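Local coordinates for protein carboxylase (PDB 5H80) that probably carboxylates biotin at the expense of ATP, serving as the biotin carboxylase domain of a single-chain bacterial carboxylase, at residues 264-269 / 457-462; 436-441 / 467-472; 461-466 / 477-482. One frame throughout, in Å; residues are numbered along the deposited sequence.

Contact 1 (264-269 / 457-462)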
loop_
_atom_site.group_PDB
_atom_site.type_symbol
_atom_site.label_atom_id
_atom_site.label_comp_id
_atom_site.label_asym_id
_atom_site.label_seq_id
_atom_site.Cartn_x
_atom_site.Cartn_y
_atom_site.Cartn_z
ATOM N N GLN A 264 -21.080 10.673 -12.727
ATOM C CA GLN A 264 -19.715 10.737 -12.125
ATOM C C GLN A 264 -19.477 9.561 -11.128
ATOM O O GLN A 264 -20.185 9.408 -10.161
ATOM C CB GLN A 264 -19.515 12.039 -11.354
ATOM C CG GLN A 264 -19.926 13.337 -12.050
ATOM C CD GLN A 264 -19.744 13.302 -13.553
ATOM O OE1 GLN A 264 -20.656 12.906 -14.295
ATOM N NE2 GLN A 264 -18.575 13.724 -14.019
ATOM N N LYS A 265 -18.473 8.767 -11.361
ATOM C CA LYS A 265 -18.143 7.628 -10.540
ATOM C C LYS A 265 -17.612 8.073 -9.160
ATOM O O LYS A 265 -16.941 9.126 -9.096
ATOM C CB LYS A 265 -17.097 6.770 -11.298
ATOM C CG LYS A 265 -17.537 6.122 -12.620
ATOM C CD LYS A 265 -16.334 5.623 -13.458
ATOM C CE LYS A 265 -16.732 5.019 -14.784
ATOM N NZ LYS A 265 -15.616 4.659 -15.708
ATOM N N LEU A 266 -18.061 7.469 -8.064
ATOM C CA LEU A 266 -17.641 7.798 -6.730
ATOM C C LEU A 266 -16.928 6.643 -6.061
ATOM O O LEU A 266 -15.969 6.890 -5.341
ATOM C CB LEU A 266 -18.802 8.233 -5.792
ATOM C CG LEU A 266 -19.456 9.535 -6.195
ATOM C CD1 LEU A 266 -20.725 9.759 -5.400
ATOM C CD2 LEU A 266 -18.429 10.653 -5.939
ATOM N N LEU A 267 -17.435 5.419 -6.202
ATOM C CA LEU A 267 -16.842 4.218 -5.544
ATOM C C LEU A 267 -16.557 3.164 -6.616
ATOM O O LEU A 267 -17.369 2.936 -7.511
ATOM C CB LEU A 267 -17.689 3.550 -4.475
ATOM C CG LEU A 267 -18.025 4.395 -3.285
ATOM C CD1 LEU A 267 -19.158 3.844 -2.520
ATOM C CD2 LEU A 267 -16.784 4.682 -2.381
ATOM N N GLU A 268 -15.329 2.692 -6.687
ATOM C CA GLU A 268 -14.981 1.771 -7.776
ATOM C C GLU A 268 -14.377 0.547 -7.108
ATOM O O GLU A 268 -13.396 0.668 -6.395
ATOM C CB GLU A 268 -14.033 2.495 -8.737
ATOM C CG GLU A 268 -14.742 3.742 -9.360
ATOM C CD GLU A 268 -13.849 4.922 -9.608
ATOM O OE1 GLU A 268 -13.129 5.353 -8.689
ATOM O OE2 GLU A 268 -13.907 5.407 -10.747
ATOM N N PHE A 269 -14.873 -0.635 -7.459
ATOM C CA PHE A 269 -14.507 -1.918 -6.813
ATOM C C PHE A 269 -13.720 -2.875 -7.770
ATOM O O PHE A 269 -13.961 -2.958 -8.940
ATOM C CB PHE A 269 -15.758 -2.584 -6.301
ATOM C CG PHE A 269 -16.415 -1.869 -5.283
ATOM C CD1 PHE A 269 -16.296 -2.263 -3.965
ATOM C CD2 PHE A 269 -17.241 -0.782 -5.553
ATOM C CE1 PHE A 269 -16.966 -1.637 -2.995
ATOM C CE2 PHE A 269 -17.963 -0.164 -4.524
ATOM C CZ PHE A 269 -17.743 -0.536 -3.242
ATOM N N LEU A 457 -16.406 13.878 2.130
ATOM C CA LEU A 457 -16.084 12.793 3.051
ATOM C C LEU A 457 -17.250 12.213 3.852
ATOM O O LEU A 457 -17.394 10.979 3.943
ATOM C CB LEU A 457 -14.927 13.108 3.959
ATOM C CG LEU A 457 -13.543 13.207 3.351
ATOM C CD1 LEU A 457 -12.721 14.045 4.273
ATOM C CD2 LEU A 457 -12.878 11.823 3.208
ATOM N N ALA A 458 -18.147 13.051 4.336
ATOM C CA ALA A 458 -19.397 12.508 4.989
ATOM C C ALA A 458 -20.301 11.761 4.075
ATOM O O ALA A 458 -20.891 10.766 4.463
ATOM C CB ALA A 458 -20.195 13.629 5.704
ATOM N N PHE A 459 -20.483 12.266 2.860
ATOM C CA PHE A 459 -21.282 11.580 1.895
ATOM C C PHE A 459 -20.780 10.159 1.501
ATOM O O PHE A 459 -21.563 9.224 1.462
ATOM C CB PHE A 459 -21.473 12.453 0.740
ATOM C CG PHE A 459 -22.464 11.931 -0.240
ATOM C CD1 PHE A 459 -23.836 12.160 -0.033
ATOM C CD2 PHE A 459 -22.088 11.256 -1.362
ATOM C CE1 PHE A 459 -24.786 11.690 -0.920
ATOM C CE2 PHE A 459 -23.042 10.763 -2.209
ATOM C CZ PHE A 459 -24.372 10.985 -2.037
ATOM N N LEU A 460 -19.446 10.049 1.366
ATOM C CA LEU A 460 -18.699 8.776 1.118
ATOM C C LEU A 460 -18.945 7.821 2.247
ATOM O O LEU A 460 -19.274 6.680 1.943
ATOM C CB LEU A 460 -17.180 9.063 0.955
ATOM C CG LEU A 460 -16.847 9.656 -0.456
ATOM C CD1 LEU A 460 -15.379 10.080 -0.595
ATOM C CD2 LEU A 460 -17.297 8.940 -1.696
ATOM N N GLN A 461 -18.895 8.287 3.509
ATOM C CA GLN A 461 -19.208 7.466 4.645
ATOM C C GLN A 461 -20.686 7.027 4.651
ATOM O O GLN A 461 -20.960 5.823 4.901
ATOM C CB GLN A 461 -18.694 8.114 5.933
ATOM C CG GLN A 461 -17.190 7.887 6.098
ATOM C CD GLN A 461 -16.562 8.856 7.036
ATOM O OE1 GLN A 461 -16.166 9.996 6.659
ATOM N NE2 GLN A 461 -16.491 8.460 8.270
ATOM N N ALA A 462 -21.639 7.864 4.232
ATOM C CA ALA A 462 -23.019 7.391 4.215
ATOM C C ALA A 462 -23.210 6.257 3.193
ATOM O O ALA A 462 -23.975 5.260 3.385
ATOM C CB ALA A 462 -23.985 8.533 3.956
#

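Contact 2 (436-441 / 467-472)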
loop_
_atom_site.group_PDB
_atom_site.type_symbol
_atom_site.label_atom_id
_atom_site.label_comp_id
_atom_site.label_asym_id
_atom_site.label_seq_id
_atom_site.Cartn_x
_atom_site.Cartn_y
_atom_site.Cartn_z
ATOM N N GLY A 436 -16.699 -6.360 5.204
ATOM C CA GLY A 436 -15.385 -6.100 5.838
ATOM C C GLY A 436 -14.469 -5.031 5.127
ATOM O O GLY A 436 -13.901 -4.086 5.752
ATOM N N LEU A 437 -14.569 -5.068 3.779
ATOM C CA LEU A 437 -13.921 -4.095 2.935
ATOM C C LEU A 437 -14.592 -2.691 3.103
ATOM O O LEU A 437 -13.872 -1.736 3.300
ATOM C CB LEU A 437 -13.974 -4.511 1.417
ATOM C CG LEU A 437 -13.286 -3.485 0.478
ATOM C CD1 LEU A 437 -11.806 -3.324 0.723
ATOM C CD2 LEU A 437 -13.557 -3.857 -1.022
ATOM N N LEU A 438 -15.915 -2.610 3.079
ATOM C CA LEU A 438 -16.585 -1.363 3.287
ATOM C C LEU A 438 -16.280 -0.658 4.667
ATOM O O LEU A 438 -16.154 0.547 4.732
ATOM C CB LEU A 438 -18.046 -1.571 3.091
ATOM C CG LEU A 438 -18.360 -2.078 1.708
ATOM C CD1 LEU A 438 -19.781 -2.480 1.902
ATOM C CD2 LEU A 438 -18.223 -1.011 0.607
ATOM N N ARG A 439 -16.205 -1.477 5.738
ATOM C CA ARG A 439 -15.933 -1.097 7.138
ATOM C C ARG A 439 -14.507 -0.522 7.137
ATOM O O ARG A 439 -14.290 0.592 7.644
ATOM C CB ARG A 439 -16.060 -2.313 8.124
ATOM C CG ARG A 439 -17.468 -2.765 8.460
ATOM C CD ARG A 439 -17.549 -4.227 8.987
ATOM N NE ARG A 439 -18.959 -4.680 9.035
ATOM C CZ ARG A 439 -19.359 -5.961 8.870
ATOM N NH1 ARG A 439 -18.464 -6.923 8.664
ATOM N NH2 ARG A 439 -20.678 -6.286 8.920
ATOM N N GLN A 440 -13.563 -1.196 6.524
ATOM C CA GLN A 440 -12.174 -0.721 6.416
ATOM C C GLN A 440 -12.061 0.587 5.692
ATOM O O GLN A 440 -11.336 1.485 6.094
ATOM C CB GLN A 440 -11.352 -1.776 5.747
ATOM C CG GLN A 440 -9.850 -1.564 5.764
ATOM C CD GLN A 440 -9.093 -2.711 5.035
ATOM O OE1 GLN A 440 -9.504 -3.884 5.108
ATOM N NE2 GLN A 440 -7.989 -2.378 4.342
ATOM N N ALA A 441 -12.800 0.694 4.577
ATOM C CA ALA A 441 -12.795 1.938 3.828
ATOM C C ALA A 441 -13.411 3.130 4.580
ATOM O O ALA A 441 -12.789 4.221 4.589
ATOM C CB ALA A 441 -13.478 1.761 2.537
ATOM N N PRO A 467 -26.945 -0.278 3.561
ATOM C CA PRO A 467 -27.250 -1.674 3.300
ATOM C C PRO A 467 -27.230 -2.112 1.869
ATOM O O PRO A 467 -26.940 -3.255 1.531
ATOM C CB PRO A 467 -28.689 -1.802 3.879
ATOM C CG PRO A 467 -28.864 -0.692 4.799
ATOM C CD PRO A 467 -27.965 0.425 4.332
ATOM N N ASP A 468 -27.804 -1.274 0.984
ATOM C CA ASP A 468 -27.818 -1.654 -0.364
ATOM C C ASP A 468 -26.361 -1.727 -0.948
ATOM O O ASP A 468 -26.099 -2.574 -1.727
ATOM C CB ASP A 468 -28.626 -0.697 -1.286
ATOM C CG ASP A 468 -30.116 -0.628 -0.954
ATOM O OD1 ASP A 468 -30.656 -1.493 -0.225
ATOM O OD2 ASP A 468 -30.730 0.326 -1.496
ATOM N N VAL A 469 -25.420 -0.928 -0.446
ATOM C CA VAL A 469 -24.046 -1.051 -0.880
ATOM C C VAL A 469 -23.399 -2.347 -0.232
ATOM O O VAL A 469 -22.738 -3.114 -0.896
ATOM C CB VAL A 469 -23.244 0.199 -0.501
ATOM C CG1 VAL A 469 -21.772 0.062 -0.794
ATOM C CG2 VAL A 469 -23.727 1.373 -1.286
ATOM N N GLN A 470 -23.675 -2.519 1.078
ATOM C CA GLN A 470 -23.292 -3.729 1.772
ATOM C C GLN A 470 -23.699 -5.083 1.101
ATOM O O GLN A 470 -22.851 -5.975 1.070
ATOM C CB GLN A 470 -23.791 -3.634 3.176
ATOM C CG GLN A 470 -23.142 -2.565 4.009
ATOM C CD GLN A 470 -23.884 -2.318 5.296
ATOM O OE1 GLN A 470 -24.853 -3.002 5.620
ATOM N NE2 GLN A 470 -23.432 -1.355 6.046
ATOM N N HIS A 471 -24.853 -5.168 0.406
ATOM C CA HIS A 471 -25.254 -6.337 -0.390
ATOM C C HIS A 471 -25.036 -6.201 -1.901
ATOM O O HIS A 471 -25.232 -7.170 -2.576
ATOM C CB HIS A 471 -26.723 -6.606 -0.173
ATOM C CG HIS A 471 -27.046 -7.027 1.203
ATOM N ND1 HIS A 471 -26.587 -8.208 1.727
ATOM C CD2 HIS A 471 -27.647 -6.375 2.202
ATOM C CE1 HIS A 471 -27.021 -8.343 2.973
ATOM N NE2 HIS A 471 -27.650 -7.226 3.308
ATOM N N TYR A 472 -24.457 -5.033 -2.298
ATOM C CA TYR A 472 -24.246 -4.637 -3.656
ATOM C C TYR A 472 -25.555 -4.747 -4.457
ATOM O O TYR A 472 -25.488 -5.271 -5.620
ATOM C CB TYR A 472 -23.046 -5.398 -4.272
ATOM C CG TYR A 472 -22.203 -4.474 -5.093
ATOM C CD1 TYR A 472 -21.302 -3.609 -4.431
ATOM C CD2 TYR A 472 -22.373 -4.358 -6.480
ATOM C CE1 TYR A 472 -20.557 -2.626 -5.172
ATOM C CE2 TYR A 472 -21.560 -3.435 -7.241
ATOM C CZ TYR A 472 -20.731 -2.560 -6.593
ATOM O OH TYR A 472 -20.056 -1.581 -7.279
#

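Contact 3 (461-466 / 477-482)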
loop_
_atom_site.group_PDB
_atom_site.type_symbol
_atom_site.label_atom_id
_atom_site.label_comp_id
_atom_site.label_asym_id
_atom_site.label_seq_id
_atom_site.Cartn_x
_atom_site.Cartn_y
_atom_site.Cartn_z
ATOM N N GLN A 461 -18.895 8.287 3.509
ATOM C CA GLN A 461 -19.208 7.466 4.645
ATOM C C GLN A 461 -20.686 7.027 4.651
ATOM O O GLN A 461 -20.960 5.823 4.901
ATOM C CB GLN A 461 -18.694 8.114 5.933
ATOM C CG GLN A 461 -17.190 7.887 6.098
ATOM C CD GLN A 461 -16.562 8.856 7.036
ATOM O OE1 GLN A 461 -16.166 9.996 6.659
ATOM N NE2 GLN A 461 -16.491 8.460 8.270
ATOM N N ALA A 462 -21.639 7.864 4.232
ATOM C CA ALA A 462 -23.019 7.391 4.215
ATOM C C ALA A 462 -23.210 6.257 3.193
ATOM O O ALA A 462 -23.975 5.260 3.385
ATOM C CB ALA A 462 -23.985 8.533 3.956
ATOM N N LEU A 463 -22.520 6.399 2.041
ATOM C CA LEU A 463 -22.499 5.397 0.967
ATOM C C LEU A 463 -21.997 4.085 1.492
ATOM O O LEU A 463 -22.639 3.048 1.345
ATOM C CB LEU A 463 -21.695 5.840 -0.305
ATOM C CG LEU A 463 -22.276 6.951 -1.191
ATOM C CD1 LEU A 463 -21.287 7.302 -2.265
ATOM C CD2 LEU A 463 -23.633 6.564 -1.788
ATOM N N LEU A 464 -20.864 4.133 2.154
ATOM C CA LEU A 464 -20.231 2.922 2.594
ATOM C C LEU A 464 -20.972 2.126 3.688
ATOM O O LEU A 464 -20.748 0.906 3.696
ATOM C CB LEU A 464 -18.803 3.178 3.047
ATOM C CG LEU A 464 -17.830 3.663 1.961
ATOM C CD1 LEU A 464 -16.742 4.362 2.691
ATOM C CD2 LEU A 464 -17.363 2.512 1.022
ATOM N N HIS A 465 -21.811 2.794 4.452
ATOM C CA HIS A 465 -22.696 2.171 5.491
ATOM C C HIS A 465 -24.067 1.772 4.989
ATOM O O HIS A 465 -24.810 1.102 5.739
ATOM C CB HIS A 465 -22.839 3.145 6.662
ATOM C CG HIS A 465 -21.592 3.298 7.464
ATOM N ND1 HIS A 465 -20.681 4.276 7.215
ATOM C CD2 HIS A 465 -21.146 2.637 8.555
ATOM C CE1 HIS A 465 -19.714 4.224 8.106
ATOM N NE2 HIS A 465 -19.970 3.232 8.930
ATOM N N HIS A 466 -24.450 2.160 3.766
ATOM C CA HIS A 466 -25.764 1.868 3.289
ATOM C C HIS A 466 -25.916 0.344 2.990
ATOM O O HIS A 466 -25.072 -0.274 2.367
ATOM C CB HIS A 466 -26.113 2.769 2.091
ATOM C CG HIS A 466 -27.578 2.760 1.754
ATOM N ND1 HIS A 466 -28.213 1.712 1.130
ATOM C CD2 HIS A 466 -28.529 3.697 1.955
ATOM C CE1 HIS A 466 -29.495 1.992 0.985
ATOM N NE2 HIS A 466 -29.704 3.201 1.484
ATOM N N HIS A 477 -28.521 3.980 -11.564
ATOM C CA HIS A 477 -29.497 4.965 -11.064
ATOM C C HIS A 477 -29.840 4.920 -9.601
ATOM O O HIS A 477 -30.579 5.792 -9.140
ATOM C CB HIS A 477 -30.784 4.840 -11.873
ATOM C CG HIS A 477 -30.543 4.962 -13.330
ATOM N ND1 HIS A 477 -30.122 6.140 -13.913
ATOM C CD2 HIS A 477 -30.563 4.041 -14.323
ATOM C CE1 HIS A 477 -29.925 5.950 -15.206
ATOM N NE2 HIS A 477 -30.194 4.686 -15.485
ATOM N N TRP A 478 -29.244 3.977 -8.869
ATOM C CA TRP A 478 -29.452 3.839 -7.462
ATOM C C TRP A 478 -29.217 5.105 -6.714
ATOM O O TRP A 478 -30.125 5.558 -5.931
ATOM C CB TRP A 478 -28.526 2.736 -6.904
ATOM C CG TRP A 478 -28.691 2.581 -5.427
ATOM C CD1 TRP A 478 -29.584 1.837 -4.782
ATOM C CD2 TRP A 478 -27.785 3.083 -4.437
ATOM N NE1 TRP A 478 -29.382 1.935 -3.405
ATOM C CE2 TRP A 478 -28.267 2.695 -3.174
ATOM C CE3 TRP A 478 -26.681 3.877 -4.496
ATOM C CZ2 TRP A 478 -27.623 3.082 -1.964
ATOM C CZ3 TRP A 478 -25.997 4.218 -3.296
ATOM C CH2 TRP A 478 -26.499 3.857 -2.040
ATOM N N LEU A 479 -28.041 5.704 -6.893
ATOM C CA LEU A 479 -27.691 6.878 -6.125
ATOM C C LEU A 479 -28.543 8.091 -6.477
ATOM O O LEU A 479 -28.919 8.812 -5.561
ATOM C CB LEU A 479 -26.233 7.227 -6.171
ATOM C CG LEU A 479 -25.640 8.322 -5.335
ATOM C CD1 LEU A 479 -24.122 8.188 -5.275
ATOM C CD2 LEU A 479 -26.032 9.707 -5.843
ATOM N N ASP A 480 -28.814 8.328 -7.764
ATOM C CA ASP A 480 -29.595 9.547 -8.087
ATOM C C ASP A 480 -30.995 9.476 -7.485
ATOM O O ASP A 480 -31.518 10.479 -6.896
ATOM C CB ASP A 480 -29.589 9.808 -9.568
ATOM C CG ASP A 480 -28.193 10.273 -10.106
ATOM O OD1 ASP A 480 -27.317 10.722 -9.319
ATOM O OD2 ASP A 480 -27.984 10.134 -11.309
ATOM N N GLU A 481 -31.567 8.280 -7.493
ATOM C CA GLU A 481 -32.863 8.082 -6.856
ATOM C C GLU A 481 -32.923 8.274 -5.395
ATOM O O GLU A 481 -33.990 8.524 -4.871
ATOM C CB GLU A 481 -33.388 6.700 -7.137
ATOM C CG GLU A 481 -33.670 6.435 -8.589
ATOM C CD GLU A 481 -34.466 5.160 -8.828
ATOM O OE1 GLU A 481 -35.127 4.672 -7.922
ATOM O OE2 GLU A 481 -34.435 4.679 -9.954
ATOM N N ARG A 482 -31.831 8.057 -4.695
ATOM C CA ARG A 482 -31.808 8.137 -3.231
ATOM C C ARG A 482 -31.023 9.300 -2.669
ATOM O O ARG A 482 -30.641 9.292 -1.493
ATOM C CB ARG A 482 -31.192 6.867 -2.726
ATOM C CG ARG A 482 -32.048 5.673 -3.082
ATOM C CD ARG A 482 -31.370 4.370 -2.751
ATOM N NE ARG A 482 -32.327 3.293 -2.959
ATOM C CZ ARG A 482 -32.861 2.914 -4.138
ATOM N NH1 ARG A 482 -33.768 1.960 -4.128
ATOM N NH2 ARG A 482 -32.495 3.414 -5.338
#

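Contact 1 (264-269 / 457-462)
Leu266 sends its CD1 methyl against the rim of the Phe459 ring, where it lies 4.1 Å from CE2 of Phe459, close to the ring plane. The two side chains cross at about a right angle. With CG of Phe459 anti to the backbone N (chi1 -171°), the ring extends from its helix as far as the strand, although CB of Phe459 does not itself point there. Leu460, one residue along the helix, meets two neighbours on the strand through a single methyl: its CD2 is 4.4 Å from CB of Leu266 and 4.3 Å from CD2 of Leu267. Branched leucines suit this seam between helix 457-465 and the interrupted strand 264-270, because each ends in two methyls that can meet more than one neighbour. The nearest pair of CA atoms, those of Leu266 and Leu460, is 8.0 Å apart. Phe459 also packs on Leu486 and Val487 of helix 483-490 and makes a cation-pi contact with Arg261. All four touching residues are buried and their side chains meet through carbon alone, so the helix is held on the antiparallel sheet that includes strand 264-270 by dispersion and exclusion of water, without directional bonds.

Contact 2 (436-441 / 467-472)
Leu438 carries this contact, in which helix 434-446 meets the short helix 467-471, an element of the biotin carboxylase C-terminal region that closes with a Schellman motif. Of the touching residues it has the most surface buried, and its two methyls divide the work. CD1 reaches the backbone of the short helix, 3.7 Å from CA of Gln470, and also rests 4.0 Å from CG of Gln470. CD2 turns to Val469 and meets its CG1 at 4.0 Å. Leucine fits here because a fork at CG lets one side chain touch two successive residues of the opposing helix.

Val469 offers a short, branched surface whose CB points at the other helix. Its CG1 stands anti to the backbone N (chi1 174°), which presents that methyl to Leu438; CG2, on the other branch, comes close to the backbone of Leu463 instead. Gln470 belongs to the more open margin, and the choice of glutamine makes sense there: its aliphatic part, CB and CG, packs on the leucine, while the extended chain carries the amide beyond the apolar patch, placing NE2 2.8 Å from O of His465.

The CA atoms of Leu438 and Gln470 are 7.3 Å apart, close enough for the leucine methyl to lie against the backbone carbon. On other faces of helix 434-446, Leu437 packs on strands 367-374 and 421-429, and Gln440 bonds to Arg429 and to the carbonyl of His428, so Leu438 links the short helix to an element already seated on the sheet. At the end of that short helix Tyr472 takes positive phi (52°), and its N donates to O of Val469 over 2.9 Å.

Contact 3 (461-466 / 477-482)
The end of helix 457-465 and the weakly bonded helical turn at about 478-481 keep their backbones well apart, with 8.9 Å between the CA atoms of Leu463 and Leu479, so large side chains must bridge the gap. Trp478 does most of this. Its CG lies anti to the backbone N (chi1 179°), and the indole reaches across to set its six-membered edge on one face of His466, a T-shaped pair with planes at 79° and centroids 5.0 Å apart. CZ2 of Trp478 makes the nearest touch, 3.4 Å from ND1 of His466. Farther round the same edge, CZ3 of Trp478 meets CD2 of Leu463 at 3.7 Å, and that methyl also lies 3.9 Å from CD1 of Leu479.

His466 is the N-cap of helix 467-471: its ND1 accepts from the backbone N of Asp468, while NE2 bonds to Glu485. An imidazole suits the position because it can cap with one nitrogen, bond with the other and still offer a flat face to the indole. Asp468 ties down the tryptophan too, accepting from NE1. Arg482 covers a face of the indole with CD, and its NH2 donates to O of Trp478 over 3.3 Å, nearly straight at 169° and in the carbonyl plane on a lone pair.

In the fold
Contacts 1 and 3 share helix 457-465, and their centres lie about 8 Å apart; contact 2 sits about 11 Å from each. Along the chain, strand 264-270 comes first, then helices 434-446, 457-465 and 467-471, and last the turn at 478-481, so the segments of contact 2 alternate with those of both others. Apolar side chains run from one contact to the next: CD1 of Leu266 touches CD1 of Leu479 at 3.7 Å, and CD2 of Leu438 touches CD2 of Leu464 at 3.7 Å. A strand from the ATP-binding part of the sequence is thereby joined to helices of the biotin carboxylase C-terminal region by buried side-chain packing.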